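Local coordinates for putative cell adhesion protein (PDB 4K4K) that probably forms part of the fimbrial tip, in appendages that mediate cell adhesion and biofilm formation, at residues Ile38-Leu43 with Arg84-Tyr89; Leu144-Lys149 with Tyr251-Ser256; Gly205-Ala210 with Lys241-Gly246. All blocks are in the same frame, centred on the assembly; numbering follows the deposited sequence.

Interaction 1: Ile38-Leu43 with Arg84-Tyr89; sequences IGIYML and RDFVAY
Met42 and Phe86 meet across a non-hydrogen-bonded antiparallel pair, their side chains lying next to each other and pointing the same way. The selenomethionine sets CG anti to its backbone N (chi1 175°), which lays its chain along the ring: CB of Met42 is 3.6 Å from CE2 of Phe86. With chi2 also extended, SE of Met42 lies 4.7 Å from the Phe86 ring centroid, an oblique Met-aromatic contact. CG of Met42 also touches CB of Arg84 at 3.5 Å, and Ile40 brings its CG2 to the edge of the Phe86 ring. Behind these contacts, six backbone hydrogen bonds join Gly39 to Tyr89, Tyr41 to Val87 and Leu43 to Asp85, making a regular antiparallel pair in a fimbrillin-like β-sandwich of the transthyretin clan. On the face carrying Tyr41 and Leu43, CG2 of Val87 packs on CB of Tyr41 at 3.8 Å, while Leu43 and Val87 cross at about a right angle. Tyr89 holds CG between its backbone N and carbonyl carbon (chi1 73°), and the ring folds over Gly39: CE1 of Tyr89 packs on CA of Gly39 at 3.6 Å, and N of Gly39 lies 4.0 Å above the ring plane, offset toward the rim. Farther out, Phe77 and Phe135 pack on Phe86, and Phe137 covers Ala88. Tyr89 OH bonds to Asn53 and Arg93 N, Tyr41 OH to Asn100, and Arg84 forms a salt bridge with Asp49.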
# COMPACT_ATOMS: atom_id res chain seq x y z
N ILE A 38 -0.07 13.36 -1.77
CA ILE A 38 -0.54 12.98 -0.43
C ILE A 38 -1.56 14.02 0.04
O ILE A 38 -1.56 15.15 -0.47
CB ILE A 38 0.64 12.84 0.59
CG1 ILE A 38 1.38 14.19 0.80
CG2 ILE A 38 1.62 11.74 0.09
CD1 ILE A 38 2.38 14.20 1.96
N GLY A 39 -2.39 13.64 0.99
CA GLY A 39 -3.34 14.55 1.62
C GLY A 39 -2.84 14.82 3.03
O GLY A 39 -2.53 13.87 3.75
N ILE A 40 -2.71 16.08 3.42
CA ILE A 40 -2.23 16.45 4.77
C ILE A 40 -3.33 17.15 5.52
O ILE A 40 -4.06 17.98 4.93
CB ILE A 40 -0.96 17.35 4.70
CG1 ILE A 40 0.16 16.70 3.82
CG2 ILE A 40 -0.42 17.72 6.11
CD1 ILE A 40 1.51 17.50 3.71
N TYR A 41 -3.38 16.88 6.83
CA TYR A 41 -4.25 17.59 7.77
C TYR A 41 -3.42 18.20 8.86
O TYR A 41 -2.53 17.52 9.41
CB TYR A 41 -5.27 16.65 8.44
CG TYR A 41 -6.31 16.06 7.52
CD1 TYR A 41 -5.96 15.09 6.57
CD2 TYR A 41 -7.66 16.35 7.68
CE1 TYR A 41 -6.92 14.52 5.73
CE2 TYR A 41 -8.64 15.75 6.88
CZ TYR A 41 -8.26 14.84 5.91
OH TYR A 41 -9.23 14.26 5.12
N MSE A 42 -3.74 19.45 9.21
CA MSE A 42 -3.17 20.09 10.39
C MSE A 42 -4.28 20.05 11.44
O MSE A 42 -5.39 20.50 11.17
CB MSE A 42 -2.72 21.53 10.12
CG MSE A 42 -2.24 22.23 11.38
SE MSE A 42 -1.36 23.94 10.96
CE MSE A 42 -2.87 24.91 10.51
N LEU A 43 -3.98 19.49 12.61
CA LEU A 43 -4.98 19.25 13.66
C LEU A 43 -4.73 20.05 14.91
O LEU A 43 -3.58 20.18 15.35
CB LEU A 43 -5.02 17.76 14.06
CG LEU A 43 -5.19 16.74 12.91
CD1 LEU A 43 -5.04 15.31 13.44
CD2 LEU A 43 -6.59 16.93 12.23
N ARG A 84 0.43 22.48 16.76
CA ARG A 84 -0.53 21.69 16.00
C ARG A 84 0.07 20.34 15.71
O ARG A 84 1.30 20.18 15.75
CB ARG A 84 -0.93 22.39 14.67
CG ARG A 84 -1.72 23.70 14.82
CD ARG A 84 -3.11 23.49 15.44
NE ARG A 84 -3.86 24.75 15.47
CZ ARG A 84 -3.76 25.65 16.44
NH1 ARG A 84 -2.92 25.45 17.45
NH2 ARG A 84 -4.43 26.79 16.36
N ASP A 85 -0.79 19.36 15.40
CA ASP A 85 -0.34 18.02 15.01
C ASP A 85 -0.61 17.82 13.54
O ASP A 85 -1.43 18.54 12.97
CB ASP A 85 -1.08 16.95 15.83
CG ASP A 85 -1.03 17.22 17.32
OD1 ASP A 85 0.00 17.75 17.80
OD2 ASP A 85 -2.02 16.91 18.00
N PHE A 86 0.08 16.85 12.93
CA PHE A 86 -0.04 16.63 11.50
C PHE A 86 -0.21 15.18 11.21
O PHE A 86 0.49 14.35 11.81
CB PHE A 86 1.24 17.16 10.76
CG PHE A 86 1.32 18.67 10.79
CD1 PHE A 86 1.85 19.33 11.90
CD2 PHE A 86 0.78 19.43 9.76
CE1 PHE A 86 1.86 20.73 11.96
CE2 PHE A 86 0.79 20.82 9.81
CZ PHE A 86 1.33 21.47 10.91
N VAL A 87 -1.08 14.87 10.25
CA VAL A 87 -1.28 13.51 9.75
C VAL A 87 -1.34 13.59 8.23
O VAL A 87 -1.64 14.66 7.69
CB VAL A 87 -2.52 12.78 10.34
CG1 VAL A 87 -2.40 12.59 11.84
CG2 VAL A 87 -3.83 13.51 9.98
N ALA A 88 -1.09 12.47 7.55
CA ALA A 88 -1.14 12.42 6.09
C ALA A 88 -1.47 11.03 5.63
O ALA A 88 -1.31 10.06 6.37
CB ALA A 88 0.19 12.88 5.47
N TYR A 89 -1.88 10.92 4.36
CA TYR A 89 -2.14 9.62 3.76
C TYR A 89 -1.78 9.67 2.29
O TYR A 89 -1.68 10.75 1.69
CB TYR A 89 -3.63 9.17 3.96
CG TYR A 89 -4.57 9.96 3.06
CD1 TYR A 89 -4.95 11.26 3.39
CD2 TYR A 89 -4.99 9.44 1.83
CE1 TYR A 89 -5.74 12.02 2.53
CE2 TYR A 89 -5.77 10.20 0.95
CZ TYR A 89 -6.11 11.50 1.29
OH TYR A 89 -6.89 12.24 0.42

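Interaction 2: Leu144-Lys149 with Tyr251-Ser256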
# COMPACT_ATOMS: atom_id res chain seq x y z
N LEU A 144 1.91 -9.06 -1.84
CA LEU A 144 2.28 -10.43 -2.23
C LEU A 144 3.32 -10.32 -3.33
O LEU A 144 3.09 -9.60 -4.30
CB LEU A 144 1.08 -11.27 -2.69
CG LEU A 144 -0.13 -11.34 -1.74
CD1 LEU A 144 -1.22 -12.22 -2.33
CD2 LEU A 144 0.26 -11.80 -0.33
N ASP A 145 4.47 -11.00 -3.16
CA ASP A 145 5.57 -10.96 -4.11
C ASP A 145 5.89 -12.41 -4.44
O ASP A 145 6.35 -13.15 -3.58
CB ASP A 145 6.76 -10.21 -3.48
CG ASP A 145 7.93 -9.95 -4.42
OD1 ASP A 145 8.37 -10.90 -5.11
OD2 ASP A 145 8.48 -8.83 -4.38
N ILE A 146 5.58 -12.83 -5.66
CA ILE A 146 5.73 -14.23 -6.06
C ILE A 146 6.77 -14.38 -7.16
O ILE A 146 6.74 -13.66 -8.16
CB ILE A 146 4.32 -14.77 -6.48
CG1 ILE A 146 3.36 -14.77 -5.26
CG2 ILE A 146 4.39 -16.15 -7.17
CD1 ILE A 146 1.93 -14.77 -5.56
N THR A 147 7.68 -15.35 -6.97
CA THR A 147 8.68 -15.69 -7.96
C THR A 147 8.38 -17.12 -8.38
O THR A 147 8.23 -17.99 -7.52
CB THR A 147 10.10 -15.52 -7.40
OG1 THR A 147 10.21 -14.19 -6.89
CG2 THR A 147 11.18 -15.74 -8.43
N ILE A 148 8.27 -17.36 -9.69
CA ILE A 148 8.00 -18.70 -10.20
C ILE A 148 9.26 -19.28 -10.84
O ILE A 148 9.93 -18.60 -11.60
CB ILE A 148 6.82 -18.65 -11.22
CG1 ILE A 148 5.51 -18.16 -10.54
CG2 ILE A 148 6.61 -19.98 -11.95
CD1 ILE A 148 4.55 -17.51 -11.56
N LYS A 149 9.57 -20.56 -10.56
CA LYS A 149 10.66 -21.23 -11.27
C LYS A 149 10.28 -22.68 -11.53
O LYS A 149 9.48 -23.26 -10.82
CB LYS A 149 12.00 -21.12 -10.52
CG LYS A 149 12.02 -21.67 -9.10
CD LYS A 149 13.36 -21.37 -8.44
CE LYS A 149 13.52 -22.06 -7.11
NZ LYS A 149 14.75 -21.63 -6.40
N TYR A 251 6.86 -15.32 -1.87
CA TYR A 251 6.74 -16.75 -2.14
C TYR A 251 7.61 -17.13 -3.31
O TYR A 251 7.57 -16.46 -4.35
CB TYR A 251 5.29 -17.16 -2.44
CG TYR A 251 4.30 -16.87 -1.33
CD1 TYR A 251 4.20 -17.71 -0.22
CD2 TYR A 251 3.41 -15.80 -1.42
CE1 TYR A 251 3.27 -17.47 0.79
CE2 TYR A 251 2.49 -15.54 -0.41
CZ TYR A 251 2.42 -16.38 0.69
OH TYR A 251 1.50 -16.14 1.68
N THR A 252 8.37 -18.23 -3.17
CA THR A 252 9.13 -18.81 -4.28
C THR A 252 8.40 -20.10 -4.62
O THR A 252 8.32 -21.01 -3.78
CB THR A 252 10.62 -18.98 -3.99
OG1 THR A 252 11.19 -17.70 -3.71
CG2 THR A 252 11.36 -19.61 -5.18
N ILE A 253 7.86 -20.16 -5.83
CA ILE A 253 7.08 -21.29 -6.30
C ILE A 253 7.92 -22.14 -7.24
O ILE A 253 8.35 -21.64 -8.27
CB ILE A 253 5.78 -20.80 -7.03
CG1 ILE A 253 5.11 -19.58 -6.34
CG2 ILE A 253 4.82 -21.95 -7.37
CD1 ILE A 253 4.42 -19.80 -5.07
N THR A 254 8.13 -23.41 -6.89
CA THR A 254 8.81 -24.32 -7.79
C THR A 254 7.76 -25.23 -8.42
O THR A 254 7.10 -26.01 -7.72
CB THR A 254 9.94 -25.11 -7.09
OG1 THR A 254 10.84 -24.19 -6.49
CG2 THR A 254 10.71 -25.99 -8.09
N ILE A 255 7.64 -25.17 -9.74
CA ILE A 255 6.63 -25.97 -10.43
C ILE A 255 7.26 -27.19 -11.11
O ILE A 255 8.26 -27.09 -11.83
CB ILE A 255 5.83 -25.10 -11.43
CG1 ILE A 255 5.22 -23.85 -10.73
CG2 ILE A 255 4.75 -25.94 -12.17
CD1 ILE A 255 4.40 -22.90 -11.68
N SER A 256 6.62 -28.35 -10.88
CA SER A 256 6.98 -29.62 -11.47
C SER A 256 5.71 -30.24 -12.09
O SER A 256 4.62 -29.77 -11.79
CB SER A 256 7.61 -30.53 -10.41
OG SER A 256 6.64 -31.23 -9.66
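Tyr251 and Ile146 pair in a parallel join already under way, since Asp145 also bonds to Tyr249; the two short strand segments run 24° apart. In the backbone, Tyr251 N reaches Asp145 O and Thr147 N reaches Tyr251 O, each at 2.8 Å, and the zigzag continues through Ile253 and Lys149 to Ile255. All five donors lie nearly along the C=O axis of their acceptors, and the bond from Ile253 N to Thr147 O has an N-H...O angle of 179°. Apolar contacts occupy one face. CG2 of Ile146, the branch anti to its backbone N, meets CG1 of Ile253 at 3.6 Å, and CG2 of Ile148, set the same way, meets CD1 of Ile255 at 3.7 Å. The Tyr251 ring receives Ile146 CG1 and Leu144 CD2 at its edge, while its hydroxyl bonds to Ser240. Val165, Leu218 and Phe220 pack against these isoleucines from strands 164-177 and 217-222, as expected of facing sheets in a β-sandwich. On the other face the extended Lys149 chain spans its neighbours, with CE 3.5 Å from Thr254 OG1 and 3.8 Å from Thr252 CG2. It meets them chiefly through methylene carbons, with no hydrogen bond from NZ to either threonine. The backbone bonds thus set the register, while buried apolar packing is confined to the Ile146, Ile148 and Ile253 face and the Lys149, Thr252 and Thr254 face stays toward solvent.

Interaction 3: Gly205-Ala210 with Lys241-Gly246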
# COMPACT_ATOMS: atom_id res chain seq x y z
N GLY A 205 0.82 -8.62 -6.02
CA GLY A 205 -0.52 -8.16 -5.68
C GLY A 205 -0.55 -7.41 -4.38
O GLY A 205 0.37 -7.51 -3.58
N ILE A 206 -1.62 -6.64 -4.17
CA ILE A 206 -1.89 -5.94 -2.92
C ILE A 206 -3.24 -6.45 -2.46
O ILE A 206 -4.22 -6.39 -3.21
CB ILE A 206 -1.84 -4.40 -3.06
CG1 ILE A 206 -0.39 -3.95 -3.35
CG2 ILE A 206 -2.37 -3.71 -1.75
CD1 ILE A 206 -0.19 -2.46 -3.70
N VAL A 207 -3.27 -7.04 -1.28
CA VAL A 207 -4.51 -7.65 -0.77
C VAL A 207 -4.83 -7.08 0.61
O VAL A 207 -3.99 -6.42 1.24
CB VAL A 207 -4.41 -9.20 -0.74
CG1 VAL A 207 -4.19 -9.77 -2.16
CG2 VAL A 207 -3.32 -9.68 0.24
N LEU A 208 -6.03 -7.39 1.11
CA LEU A 208 -6.42 -6.90 2.41
C LEU A 208 -5.83 -7.75 3.53
O LEU A 208 -5.71 -8.98 3.39
CB LEU A 208 -7.96 -6.93 2.53
CG LEU A 208 -8.76 -6.08 1.55
CD1 LEU A 208 -10.23 -6.09 1.94
CD2 LEU A 208 -8.24 -4.63 1.51
N PRO A 209 -5.58 -7.13 4.71
CA PRO A 209 -5.18 -7.94 5.87
C PRO A 209 -6.27 -8.96 6.21
O PRO A 209 -7.45 -8.70 5.95
CB PRO A 209 -5.03 -6.90 7.00
CG PRO A 209 -4.88 -5.56 6.29
CD PRO A 209 -5.71 -5.69 5.05
N ALA A 210 -5.88 -10.12 6.72
CA ALA A 210 -6.79 -11.20 7.08
C ALA A 210 -6.27 -11.94 8.29
O ALA A 210 -5.11 -12.38 8.29
CB ALA A 210 -6.97 -12.17 5.91
N LYS A 241 -0.00 -17.81 8.01
CA LYS A 241 -1.25 -18.35 8.59
C LYS A 241 -2.32 -17.22 8.63
O LYS A 241 -3.53 -17.46 8.74
CB LYS A 241 -1.00 -18.92 10.00
CG LYS A 241 0.02 -20.07 10.06
CD LYS A 241 -0.53 -21.36 9.47
CE LYS A 241 0.54 -22.42 9.33
NZ LYS A 241 -0.01 -23.65 8.70
N ALA A 242 -1.84 -16.00 8.51
CA ALA A 242 -2.59 -14.74 8.49
C ALA A 242 -1.89 -13.77 7.58
O ALA A 242 -0.69 -13.94 7.32
CB ALA A 242 -2.67 -14.16 9.91
N PHE A 243 -2.60 -12.75 7.11
CA PHE A 243 -1.99 -11.67 6.33
C PHE A 243 -1.98 -10.43 7.23
O PHE A 243 -3.05 -9.89 7.53
CB PHE A 243 -2.75 -11.39 5.02
CG PHE A 243 -2.53 -12.36 3.87
CD1 PHE A 243 -1.31 -13.03 3.72
CD2 PHE A 243 -3.49 -12.53 2.88
CE1 PHE A 243 -1.09 -13.89 2.64
CE2 PHE A 243 -3.27 -13.37 1.79
CZ PHE A 243 -2.06 -14.03 1.66
N VAL A 244 -0.79 -10.01 7.69
CA VAL A 244 -0.64 -8.87 8.60
C VAL A 244 -0.41 -7.56 7.84
O VAL A 244 0.48 -7.48 7.00
CB VAL A 244 0.52 -9.15 9.61
CG1 VAL A 244 0.80 -7.94 10.51
CG2 VAL A 244 0.21 -10.40 10.45
N ALA A 245 -1.21 -6.52 8.16
CA ALA A 245 -1.08 -5.20 7.53
C ALA A 245 0.36 -4.70 7.58
O ALA A 245 1.04 -4.89 8.60
CB ALA A 245 -2.00 -4.19 8.24
N GLY A 246 0.79 -4.02 6.52
CA GLY A 246 2.11 -3.43 6.41
C GLY A 246 3.23 -4.44 6.19
O GLY A 246 4.40 -4.07 6.33
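Phe243 and Ala210 are joined by two backbone hydrogen bonds, Phe243 N to Ala210 O at 2.8 Å and Ala210 N to Phe243 O at 3.0 Å; in the second the donor sits on a carbonyl lone pair. The two chains pair at this one point and then diverge. Phe243 places CG anti to its carbonyl carbon (chi1 -77°), and this turns the ring towards Val207, while CB stays close to the Ala210 backbone. Val207 answers with CG2, the branch between its own backbone N and carbonyl carbon, which touches CD2 of Phe243 at 3.9 Å. The two side chains approach obliquely. Leu144, Ile167, Met216 and Val234 also pack on Phe243, and the Tyr249 ring meets it at an angle, so the phenyl group is buried among apolar neighbours. On the more open side, the Pro209 ring presses CG against CB of Ala245 at 3.7 Å, and CA of Pro209 lies 3.3 Å from Phe243 O. The methyl CB of Ala242 comes within 3.4 Å of Ala210 O, close beside the bonded carbonyl. A single antiparallel bridge of this kind is an isolated β-bridge; here it pins the loop before strand 247-256 to the chain leaving strand 202-207, with the Phe243 ring buried against strands 132-150 and 164-177 of the β-sandwich.

From the N terminus, interaction 1 comes first: it closes the excursion between strands 37-44 and 84-90 and is complete before the others begin. Interaction 2 opens at residues 144-149 and closes only at 251-256. Interaction 3 lies wholly within that span, since both 205-210 and 241-246 fall between its two ends. Interactions 2 and 3 touch: Leu144 N is 2.8 Å from Gly205 O, a probable hydrogen bond, and Leu144 CD2 packs on Phe243 CZ. Interaction 1 sits on the opposite side of the chain's centre from interaction 2, about 39 Å away between centres; strand 132-150 ties the two regions, packing Phe135 and Phe137 against interaction 1 and supplying residues 144-149 to interaction 2.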